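Local coordinates for protein putative phytoene/squalene synthase YisP (Bacillus subtilis subsp. subtilis, PDB 3WE9) that hydrolyses farnesyl diphosphate to farnesol and diphosphate, a phosphatase activity on which biofilm formation depends, at residues S5-M8 with K9-E13; R179-M182 with Q183-G186; Y187-A190 with D191-K194; H253-Q257 with Y258-L262. All coordinates share one frame; numbering follows the deposited sequence.

Interaction 1: S5-M8 with K9-E13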
loop_
_atom_site.group_PDB
_atom_site.type_symbol
_atom_site.label_atom_id
_atom_site.label_comp_id
_atom_site.label_asym_id
_atom_site.label_seq_id
_atom_site.Cartn_x
_atom_site.Cartn_y
_atom_site.Cartn_z
ATOM N N SER A 5 29.999 -15.500 6.055
ATOM C CA SER A 5 30.864 -14.331 5.976
ATOM C C SER A 5 30.252 -13.256 6.870
ATOM O O SER A 5 29.038 -13.233 7.077
ATOM C CB SER A 5 30.938 -13.819 4.534
ATOM O OG SER A 5 29.686 -13.298 4.125
ATOM N N GLU A 6 31.087 -12.373 7.407
ATOM C CA GLU A 6 30.579 -11.313 8.264
ATOM C C GLU A 6 29.556 -10.494 7.485
ATOM O O GLU A 6 28.538 -10.078 8.031
ATOM C CB GLU A 6 31.722 -10.418 8.748
ATOM C CG GLU A 6 32.684 -11.106 9.711
ATOM C CD GLU A 6 31.974 -11.757 10.892
ATOM O OE1 GLU A 6 31.250 -11.049 11.628
ATOM O OE2 GLU A 6 32.140 -12.984 11.084
ATOM N N LYS A 7 29.830 -10.283 6.201
ATOM C CA LYS A 7 28.932 -9.524 5.336
ATOM C C LYS A 7 27.527 -10.133 5.304
ATOM O O LYS A 7 26.530 -9.416 5.408
ATOM C CB LYS A 7 29.497 -9.461 3.912
ATOM C CG LYS A 7 28.569 -8.788 2.908
ATOM C CD LYS A 7 29.143 -8.802 1.494
ATOM C CE LYS A 7 30.397 -7.945 1.382
ATOM N NZ LYS A 7 30.811 -7.749 -0.041
ATOM N N MET A 8 27.446 -11.450 5.157
ATOM C CA MET A 8 26.147 -12.115 5.121
ATOM C C MET A 8 25.487 -12.005 6.488
ATOM O O MET A 8 24.273 -11.853 6.590
ATOM C CB MET A 8 26.298 -13.590 4.735
ATOM C CG MET A 8 24.977 -14.343 4.580
ATOM S SD MET A 8 23.805 -13.563 3.419
ATOM C CE MET A 8 24.875 -13.208 2.032
ATOM N N LYS A 9 26.291 -12.087 7.541
ATOM C CA LYS A 9 25.755 -11.975 8.889
ATOM C C LYS A 9 25.096 -10.609 9.035
ATOM O O LYS A 9 24.012 -10.484 9.601
ATOM C CB LYS A 9 26.872 -12.126 9.923
ATOM C CG LYS A 9 27.486 -13.512 9.976
ATOM C CD LYS A 9 28.545 -13.594 11.062
ATOM C CE LYS A 9 29.166 -14.977 11.143
ATOM N NZ LYS A 9 30.196 -15.040 12.226
ATOM N N GLU A 10 25.757 -9.587 8.506
ATOM C CA GLU A 10 25.242 -8.230 8.573
ATOM C C GLU A 10 23.981 -8.085 7.732
ATOM O O GLU A 10 23.067 -7.339 8.088
ATOM C CB GLU A 10 26.308 -7.252 8.097
ATOM C CG GLU A 10 27.647 -7.480 8.767
ATOM C CD GLU A 10 28.620 -6.361 8.515
ATOM O OE1 GLU A 10 28.726 -5.909 7.354
ATOM O OE2 GLU A 10 29.283 -5.937 9.482
ATOM N N ILE A 11 23.935 -8.798 6.611
ATOM C CA ILE A 11 22.768 -8.760 5.735
ATOM C C ILE A 11 21.556 -9.362 6.444
ATOM O O ILE A 11 20.456 -8.817 6.367
ATOM C CB ILE A 11 23.048 -9.523 4.421
ATOM C CG1 ILE A 11 24.012 -8.699 3.564
ATOM C CG2 ILE A 11 21.741 -9.805 3.671
ATOM C CD1 ILE A 11 24.539 -9.411 2.340
ATOM N N LYS A 12 21.758 -10.479 7.136
ATOM C CA LYS A 12 20.671 -11.139 7.859
ATOM C C LYS A 12 20.156 -10.244 8.982
ATOM O O LYS A 12 18.960 -10.216 9.273
ATOM C CB LYS A 12 21.147 -12.474 8.440
ATOM C CG LYS A 12 21.381 -13.570 7.402
ATOM C CD LYS A 12 20.065 -14.120 6.844
ATOM C CE LYS A 12 20.310 -15.276 5.871
ATOM N NZ LYS A 12 21.120 -16.369 6.487
ATOM N N GLU A 13 21.071 -9.526 9.622
ATOM C CA GLU A 13 20.690 -8.617 10.695
ATOM C C GLU A 13 19.831 -7.505 10.114
ATOM O O GLU A 13 18.772 -7.184 10.653
ATOM C CB GLU A 13 21.930 -8.008 11.351
ATOM C CG GLU A 13 22.563 -8.884 12.411
ATOM C CD GLU A 13 23.766 -8.228 13.059
ATOM O OE1 GLU A 13 23.654 -7.054 13.476
ATOM O OE2 GLU A 13 24.824 -8.891 13.153
#
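M8 and I11 meet on the packed side of this first helical turn: the methyl CE of M8 lies 3.8 Å from CD1 of I11, the two side chains crossing at a slant. With CG anti to its backbone N (chi1 -176°) and bends at chi2 and chi3, the M8 chain curls its methyl back toward I11. CG of K7 adds a looser touch, 4.1 Å from the same CD1, and I11 itself is buried against K85 and H89 of helix 84-94. The opposite character belongs to E6 and K9, both exposed. K9 runs out fully extended beyond CG, and its NZ reaches OE2 of E6 at 3.1 Å, a salt bridge made on the syn side, 25° out of the carboxylate plane. E10 is partly exposed, and its OE1 makes a weak, long ion pair with K85; an alanine here would probably leave the K85 ammonium without that distant counter-charge. Beneath the side chains K9 N donates to S5 O at 3.0 Å and K12 N to M8 O at 2.9 Å. S5 OG takes the amide of M8 at 3.1 Å, the N-cap bond that typically opens an α-helix, here helix 6-25.

Interaction 2: R179-M182 with Q183-G186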
loop_
_atom_site.group_PDB
_atom_site.type_symbol
_atom_site.label_atom_id
_atom_site.label_comp_id
_atom_site.label_asym_id
_atom_site.label_seq_id
_atom_site.Cartn_x
_atom_site.Cartn_y
_atom_site.Cartn_z
ATOM N N ARG A 179 -10.648 18.367 -5.087
ATOM C CA ARG A 179 -11.609 19.457 -5.003
ATOM C C ARG A 179 -12.730 19.346 -6.034
ATOM O O ARG A 179 -13.853 19.797 -5.785
ATOM C CB ARG A 179 -10.886 20.806 -5.125
ATOM C CG ARG A 179 -10.487 21.420 -3.776
ATOM C CD ARG A 179 -9.779 20.422 -2.851
ATOM N NE ARG A 179 -9.448 21.034 -1.567
ATOM C CZ ARG A 179 -8.822 20.415 -0.570
ATOM N NH1 ARG A 179 -8.446 19.140 -0.688
ATOM N NH2 ARG A 179 -8.563 21.078 0.551
ATOM N N GLN A 180 -12.439 18.755 -7.189
ATOM C CA GLN A 180 -13.470 18.594 -8.212
ATOM C C GLN A 180 -14.484 17.540 -7.777
ATOM O O GLN A 180 -15.660 17.621 -8.126
ATOM C CB GLN A 180 -12.858 18.196 -9.559
ATOM C CG GLN A 180 -12.170 19.337 -10.290
ATOM C CD GLN A 180 -13.083 20.531 -10.467
ATOM O OE1 GLN A 180 -14.137 20.436 -11.104
ATOM N NE2 GLN A 180 -12.692 21.665 -9.896
ATOM N N VAL A 181 -14.028 16.548 -7.022
ATOM C CA VAL A 181 -14.936 15.516 -6.534
ATOM C C VAL A 181 -15.780 16.138 -5.414
ATOM O O VAL A 181 -16.989 15.926 -5.346
ATOM C CB VAL A 181 -14.162 14.281 -5.998
ATOM C CG1 VAL A 181 -15.136 13.282 -5.377
ATOM C CG2 VAL A 181 -13.402 13.606 -7.143
ATOM N N MET A 182 -15.144 16.918 -4.548
ATOM C CA MET A 182 -15.873 17.582 -3.478
ATOM C C MET A 182 -16.982 18.446 -4.076
ATOM O O MET A 182 -18.124 18.419 -3.612
ATOM C CB MET A 182 -14.936 18.468 -2.656
ATOM C CG MET A 182 -14.032 17.718 -1.693
ATOM S SD MET A 182 -12.676 18.752 -1.121
ATOM C CE MET A 182 -13.549 20.041 -0.193
ATOM N N GLN A 183 -16.636 19.196 -5.117
ATOM C CA GLN A 183 -17.585 20.091 -5.777
ATOM C C GLN A 183 -18.777 19.356 -6.372
ATOM O O GLN A 183 -19.888 19.876 -6.386
ATOM C CB GLN A 183 -16.876 20.896 -6.874
ATOM C CG GLN A 183 -17.774 21.929 -7.562
ATOM C CD GLN A 183 -17.022 22.792 -8.569
ATOM O OE1 GLN A 183 -16.428 22.285 -9.523
ATOM N NE2 GLN A 183 -17.047 24.104 -8.357
ATOM N N GLN A 184 -18.528 18.151 -6.874
ATOM C CA GLN A 184 -19.559 17.305 -7.464
ATOM C C GLN A 184 -20.701 17.072 -6.481
ATOM O O GLN A 184 -21.873 17.086 -6.857
ATOM C CB GLN A 184 -18.981 15.925 -7.806
ATOM C CG GLN A 184 -18.391 15.740 -9.185
ATOM C CD GLN A 184 -17.574 14.459 -9.294
ATOM O OE1 GLN A 184 -17.909 13.431 -8.697
ATOM N NE2 GLN A 184 -16.497 14.516 -10.061
ATOM N N PHE A 185 -20.334 16.835 -5.224
ATOM C CA PHE A 185 -21.296 16.522 -4.178
ATOM C C PHE A 185 -21.627 17.645 -3.197
ATOM O O PHE A 185 -22.403 17.443 -2.268
ATOM C CB PHE A 185 -20.801 15.279 -3.423
ATOM C CG PHE A 185 -20.518 14.106 -4.326
ATOM C CD1 PHE A 185 -21.539 13.545 -5.098
ATOM C CD2 PHE A 185 -19.227 13.598 -4.446
ATOM C CE1 PHE A 185 -21.273 12.493 -5.984
ATOM C CE2 PHE A 185 -18.946 12.547 -5.328
ATOM C CZ PHE A 185 -19.975 11.993 -6.100
ATOM N N GLY A 186 -21.045 18.821 -3.404
ATOM C CA GLY A 186 -21.323 19.944 -2.525
ATOM C C GLY A 186 -20.611 19.934 -1.181
ATOM O O GLY A 186 -21.108 20.521 -0.218
#
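V181 lies alongside F185, both side chains pointing the same way, and its CG1 methyl sits 3.9 Å from CE2 of the ring. F185 has CG anti to its carbonyl carbon, beside the backbone N (chi1 -54°), which swings the ring back along the helix, with CD2 3.4 Å from V181 O. CB of Q184 lies over the centre of one ring face, 4.0 Å above the plane. Farther out, V181 and F185 both pack on T204 of helix 199-221, and F185 also touches M203. With an alanine here instead of F185, the V181 methyl is likely to lose its ring neighbour and a gap to open toward M203 and T204. The backbone is firm at the start: Q183 N donates to R179 O at 2.9 Å. By Q184 the bond to Q180 O has stretched to 3.2 Å, its donor 37° out of the carbonyl plane, and F185 N makes weak bonds to both V181 O and M182 O. G186 then turns to positive phi (78°), a value that favours glycine, as the C-prime residue of a Schellman motif: its N bonds weakly to Q183 O, and Y187 N makes a probable bond to M182 O. At the other end R179 gives NH1 to the carbonyls of K174 and I177. The chemistry implies a short helix whose bonds lengthen toward its C-terminal end, where the apolar side chains of V181 and F185 lie against helix 199-221.

Interaction 3: Y187-A190 with D191-K194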
loop_
_atom_site.group_PDB
_atom_site.type_symbol
_atom_site.label_atom_id
_atom_site.label_comp_id
_atom_site.label_asym_id
_atom_site.label_seq_id
_atom_site.Cartn_x
_atom_site.Cartn_y
_atom_site.Cartn_z
ATOM N N TYR A 187 -19.461 19.268 -1.100
ATOM C CA TYR A 187 -18.696 19.232 0.141
ATOM C C TYR A 187 -17.775 20.444 0.093
ATOM O O TYR A 187 -16.941 20.569 -0.807
ATOM C CB TYR A 187 -17.874 17.940 0.243
ATOM C CG TYR A 187 -17.270 17.722 1.617
ATOM C CD1 TYR A 187 -18.082 17.665 2.753
ATOM C CD2 TYR A 187 -15.892 17.583 1.785
ATOM C CE1 TYR A 187 -17.533 17.476 4.021
ATOM C CE2 TYR A 187 -15.333 17.393 3.050
ATOM C CZ TYR A 187 -16.165 17.345 4.164
ATOM O OH TYR A 187 -15.621 17.176 5.420
ATOM N N THR A 188 -17.913 21.328 1.074
ATOM C CA THR A 188 -17.135 22.566 1.103
ATOM C C THR A 188 -15.770 22.533 1.775
ATOM O O THR A 188 -15.492 21.673 2.599
ATOM C CB THR A 188 -17.951 23.668 1.789
ATOM O OG1 THR A 188 -18.123 23.328 3.173
ATOM C CG2 THR A 188 -19.320 23.785 1.144
ATOM N N GLU A 189 -14.921 23.498 1.412
ATOM C CA GLU A 189 -13.600 23.619 2.020
ATOM C C GLU A 189 -13.808 23.804 3.519
ATOM O O GLU A 189 -13.041 23.293 4.329
ATOM C CB GLU A 189 -12.852 24.840 1.467
ATOM C CG GLU A 189 -12.289 24.681 0.063
ATOM C CD GLU A 189 -11.047 23.816 0.020
ATOM O OE1 GLU A 189 -10.555 23.418 1.099
ATOM O OE2 GLU A 189 -10.551 23.537 -1.096
ATOM N N ALA A 190 -14.851 24.547 3.882
ATOM C CA ALA A 190 -15.160 24.795 5.290
ATOM C C ALA A 190 -15.530 23.490 5.992
ATOM O O ALA A 190 -15.098 23.249 7.121
ATOM C CB ALA A 190 -16.302 25.802 5.415
ATOM N N ASP A 191 -16.342 22.664 5.332
ATOM C CA ASP A 191 -16.744 21.371 5.895
ATOM C C ASP A 191 -15.469 20.573 6.175
ATOM O O ASP A 191 -15.257 20.064 7.276
ATOM C CB ASP A 191 -17.580 20.538 4.902
ATOM C CG ASP A 191 -18.988 21.068 4.679
ATOM O OD1 ASP A 191 -19.564 21.686 5.594
ATOM O OD2 ASP A 191 -19.531 20.824 3.569
ATOM N N LEU A 192 -14.635 20.462 5.145
ATOM C CA LEU A 192 -13.382 19.720 5.227
ATOM C C LEU A 192 -12.476 20.186 6.361
ATOM O O LEU A 192 -11.953 19.371 7.123
ATOM C CB LEU A 192 -12.624 19.820 3.896
ATOM C CG LEU A 192 -11.244 19.157 3.823
ATOM C CD1 LEU A 192 -11.375 17.659 4.101
ATOM C CD2 LEU A 192 -10.629 19.393 2.453
ATOM N N GLN A 193 -12.281 21.493 6.471
ATOM C CA GLN A 193 -11.416 22.024 7.517
ATOM C C GLN A 193 -11.943 21.654 8.901
ATOM O O GLN A 193 -11.163 21.389 9.816
ATOM C CB GLN A 193 -11.287 23.544 7.390
ATOM C CG GLN A 193 -10.272 24.151 8.359
ATOM C CD GLN A 193 -9.938 25.596 8.033
ATOM O OE1 GLN A 193 -9.424 25.898 6.953
ATOM N NE2 GLN A 193 -10.225 26.499 8.967
ATOM N N LYS A 194 -13.266 21.627 9.043
ATOM C CA LYS A 194 -13.913 21.275 10.307
ATOM C C LYS A 194 -13.957 19.764 10.508
ATOM O O LYS A 194 -14.254 19.284 11.602
ATOM C CB LYS A 194 -15.348 21.811 10.342
ATOM C CG LYS A 194 -15.494 23.232 10.855
ATOM C CD LYS A 194 -16.935 23.726 10.733
ATOM C CE LYS A 194 -17.323 23.955 9.276
ATOM N NZ LYS A 194 -18.712 24.483 9.119
#
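D191 reaches back to T188 and the two cap each other's backbone: T188 N gives a nearly straight bond to D191 OD2 at 3.0 Å (167° at the hydrogen), and D191 N donates to T188 OG1. The first bond meets the carboxylate from above, 39° out of its plane. For T188, chi1 of 67° sets OG1 between the backbone N and the carbonyl carbon, but the hydroxyl is modelled too near the D191 carboxyl carbon for its exact place to be trusted. The helix proper follows at once, L192 N bonding to T188 O at 2.9 Å and Q193 N to E189 O at the same length. Next to the cap stands Y187, whose ring crosses the L192 side chain at about a right angle, CE2 3.7 Å from its CB. The ring is placed from outside: Y187 OH donates a hydrogen bond to T196 O, while the F201 ring meets it obliquely. L192 in turn packs on M182 and I177, and the E189 carboxylate is held by R179 in a salt bridge. As in any capping box, the exchange satisfies two backbone N-H groups that the first turn cannot serve, and the acidic D191 and E189 at this N-terminal end would probably be favoured by the helix dipole.

Interaction 4: H253-Q257 with Y258-L262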
loop_
_atom_site.group_PDB
_atom_site.type_symbol
_atom_site.label_atom_id
_atom_site.label_comp_id
_atom_site.label_asym_id
_atom_site.label_seq_id
_atom_site.Cartn_x
_atom_site.Cartn_y
_atom_site.Cartn_z
ATOM N N HIS A 253 -17.510 6.409 8.586
ATOM C CA HIS A 253 -16.553 7.264 7.882
ATOM C C HIS A 253 -15.897 8.307 8.787
ATOM O O HIS A 253 -15.536 9.386 8.327
ATOM C CB HIS A 253 -17.261 7.989 6.731
ATOM C CG HIS A 253 -17.914 7.069 5.746
ATOM N ND1 HIS A 253 -19.207 6.613 5.894
ATOM C CD2 HIS A 253 -17.440 6.495 4.614
ATOM C CE1 HIS A 253 -19.503 5.800 4.894
ATOM N NE2 HIS A 253 -18.447 5.711 4.103
ATOM N N ASP A 254 -15.726 7.968 10.062
ATOM C CA ASP A 254 -15.160 8.880 11.060
ATOM C C ASP A 254 -13.633 8.989 10.936
ATOM O O ASP A 254 -12.906 8.924 11.937
ATOM C CB ASP A 254 -15.559 8.366 12.452
ATOM C CG ASP A 254 -15.644 9.465 13.502
ATOM O OD1 ASP A 254 -15.643 10.665 13.161
ATOM O OD2 ASP A 254 -15.733 9.112 14.694
ATOM N N VAL A 255 -13.157 9.192 9.708
ATOM C CA VAL A 255 -11.724 9.267 9.430
ATOM C C VAL A 255 -11.026 10.589 9.714
ATOM O O VAL A 255 -9.809 10.674 9.572
ATOM C CB VAL A 255 -11.423 8.858 7.961
ATOM C CG1 VAL A 255 -11.829 7.413 7.736
ATOM C CG2 VAL A 255 -12.158 9.785 7.001
ATOM N N PHE A 256 -11.778 11.619 10.091
ATOM C CA PHE A 256 -11.169 12.910 10.430
ATOM C C PHE A 256 -10.723 12.842 11.897
ATOM O O PHE A 256 -9.792 13.537 12.314
ATOM C CB PHE A 256 -12.175 14.060 10.276
ATOM C CG PHE A 256 -12.537 14.376 8.848
ATOM C CD1 PHE A 256 -11.577 14.845 7.953
ATOM C CD2 PHE A 256 -13.843 14.215 8.403
ATOM C CE1 PHE A 256 -11.919 15.152 6.633
ATOM C CE2 PHE A 256 -14.194 14.519 7.081
ATOM C CZ PHE A 256 -13.231 14.987 6.201
ATOM N N GLN A 257 -11.392 11.984 12.663
ATOM C CA GLN A 257 -11.105 11.815 14.088
ATOM C C GLN A 257 -10.178 10.653 14.423
ATOM O O GLN A 257 -9.351 10.756 15.331
ATOM C CB GLN A 257 -12.414 11.631 14.862
ATOM C CG GLN A 257 -13.328 12.839 14.841
ATOM C CD GLN A 257 -12.606 14.117 15.213
ATOM O OE1 GLN A 257 -11.831 14.148 16.168
ATOM N NE2 GLN A 257 -12.860 15.181 14.463
ATOM N N TYR A 258 -10.322 9.550 13.694
ATOM C CA TYR A 258 -9.518 8.354 13.930
ATOM C C TYR A 258 -8.866 7.819 12.667
ATOM O O TYR A 258 -9.382 8.004 11.567
ATOM C CB TYR A 258 -10.396 7.228 14.482
ATOM C CG TYR A 258 -11.071 7.519 15.793
ATOM C CD1 TYR A 258 -10.436 7.237 17.003
ATOM C CD2 TYR A 258 -12.363 8.041 15.829
ATOM C CE1 TYR A 258 -11.073 7.458 18.217
ATOM C CE2 TYR A 258 -13.008 8.270 17.039
ATOM C CZ TYR A 258 -12.357 7.972 18.227
ATOM O OH TYR A 258 -12.997 8.179 19.423
ATOM N N HIS A 259 -7.739 7.138 12.844
ATOM C CA HIS A 259 -7.035 6.496 11.744
ATOM C C HIS A 259 -7.502 5.043 11.821
ATOM O O HIS A 259 -7.263 4.358 12.819
ATOM C CB HIS A 259 -5.518 6.566 11.945
ATOM C CG HIS A 259 -4.733 5.749 10.958
ATOM N ND1 HIS A 259 -3.355 5.707 10.958
ATOM C CD2 HIS A 259 -5.133 4.927 9.958
ATOM C CE1 HIS A 259 -2.940 4.892 10.003
ATOM N NE2 HIS A 259 -4.000 4.406 9.381
ATOM N N PHE A 260 -8.171 4.572 10.776
ATOM C CA PHE A 260 -8.678 3.207 10.766
ATOM C C PHE A 260 -7.677 2.147 10.360
ATOM O O PHE A 260 -6.955 2.305 9.385
ATOM C CB PHE A 260 -9.905 3.109 9.864
ATOM C CG PHE A 260 -11.131 3.705 10.469
ATOM C CD1 PHE A 260 -11.178 5.059 10.781
ATOM C CD2 PHE A 260 -12.221 2.906 10.777
ATOM C CE1 PHE A 260 -12.293 5.612 11.393
ATOM C CE2 PHE A 260 -13.336 3.449 11.386
ATOM C CZ PHE A 260 -13.373 4.809 11.700
ATOM N N ALA A 261 -7.651 1.062 11.125
ATOM C CA ALA A 261 -6.764 -0.062 10.862
ATOM C C ALA A 261 -7.389 -1.308 11.477
ATOM O O ALA A 261 -8.137 -1.217 12.453
ATOM C CB ALA A 261 -5.389 0.196 11.471
ATOM N N LEU A 262 -7.093 -2.468 10.904
ATOM C CA LEU A 262 -7.632 -3.719 11.422
ATOM C C LEU A 262 -6.858 -4.117 12.676
ATOM O O LEU A 262 -5.636 -3.957 12.732
ATOM C CB LEU A 262 -7.510 -4.830 10.377
ATOM C CG LEU A 262 -8.164 -4.622 9.006
ATOM C CD1 LEU A 262 -7.742 -5.761 8.077
ATOM C CD2 LEU A 262 -9.687 -4.561 9.141
#
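D254 carries the odd geometry of this contact: it is the centre of an inverse gamma turn, and its carbonyl oxygen is approached by both an amide and a ring edge. Y258 N donates to D254 O at 3.2 Å, in the carbonyl plane, with 156° at the hydrogen. The same oxygen lies at the edge of the F260 ring, in the ring plane, 3.4 Å from CE1. A second oxygen-to-ring approach involves the D254 side chain, whose OD2 sits in plane at the edge of the Y258 ring, 3.7 Å from CE2. The carboxylate and that ring are turned 67° apart. Both oxygens thus face the slightly positive C-H rim of a ring, an orientation likely to be mildly favourable. A chi1 of -153° turns the D254 carboxylate away from its own amide nitrogen and up to the Y258 ring rather than toward F260. On the buried side V255 crosses F260 at about a right angle, its CG1 methyl 3.9 Å from CD1. Backbone closes the turn further: CA of V255 makes a C-H···O contact with Y258 O at 3.4 Å. Residues 255-257 have helical backbone angles but lack the regular bonds, so the chain is a compact turn that opens into an extended run from Y258 onward. The whole piece lies in the loop between helices 228-250 and 264-271. V255 and F260 both rest on I248 of helix 228-250, V255 also touches F201 of helix 199-221, and H253 NE2 bonds E206 of that same helix.

The four contacts follow one another along a largely helical chain without strands. Interaction 1, at the start of helix 6-25, lies on the opposite side of the chain's centre from interactions 2 and 3, whose centres are 53 and 52 Å from its own. Those two are neighbours, 11 Å between centres: helix 179-185 ends where the lead into helix 189-194 begins, and the R179-E189 salt bridge ties them together. Interaction 4, in the loop before helix 264-271, comes back to interaction 3, F256 packing on Y187 and L192. Interactions 2 to 4 thus form one connected region of the squalene/phytoene synthase fold, with helix 199-221 touching all three.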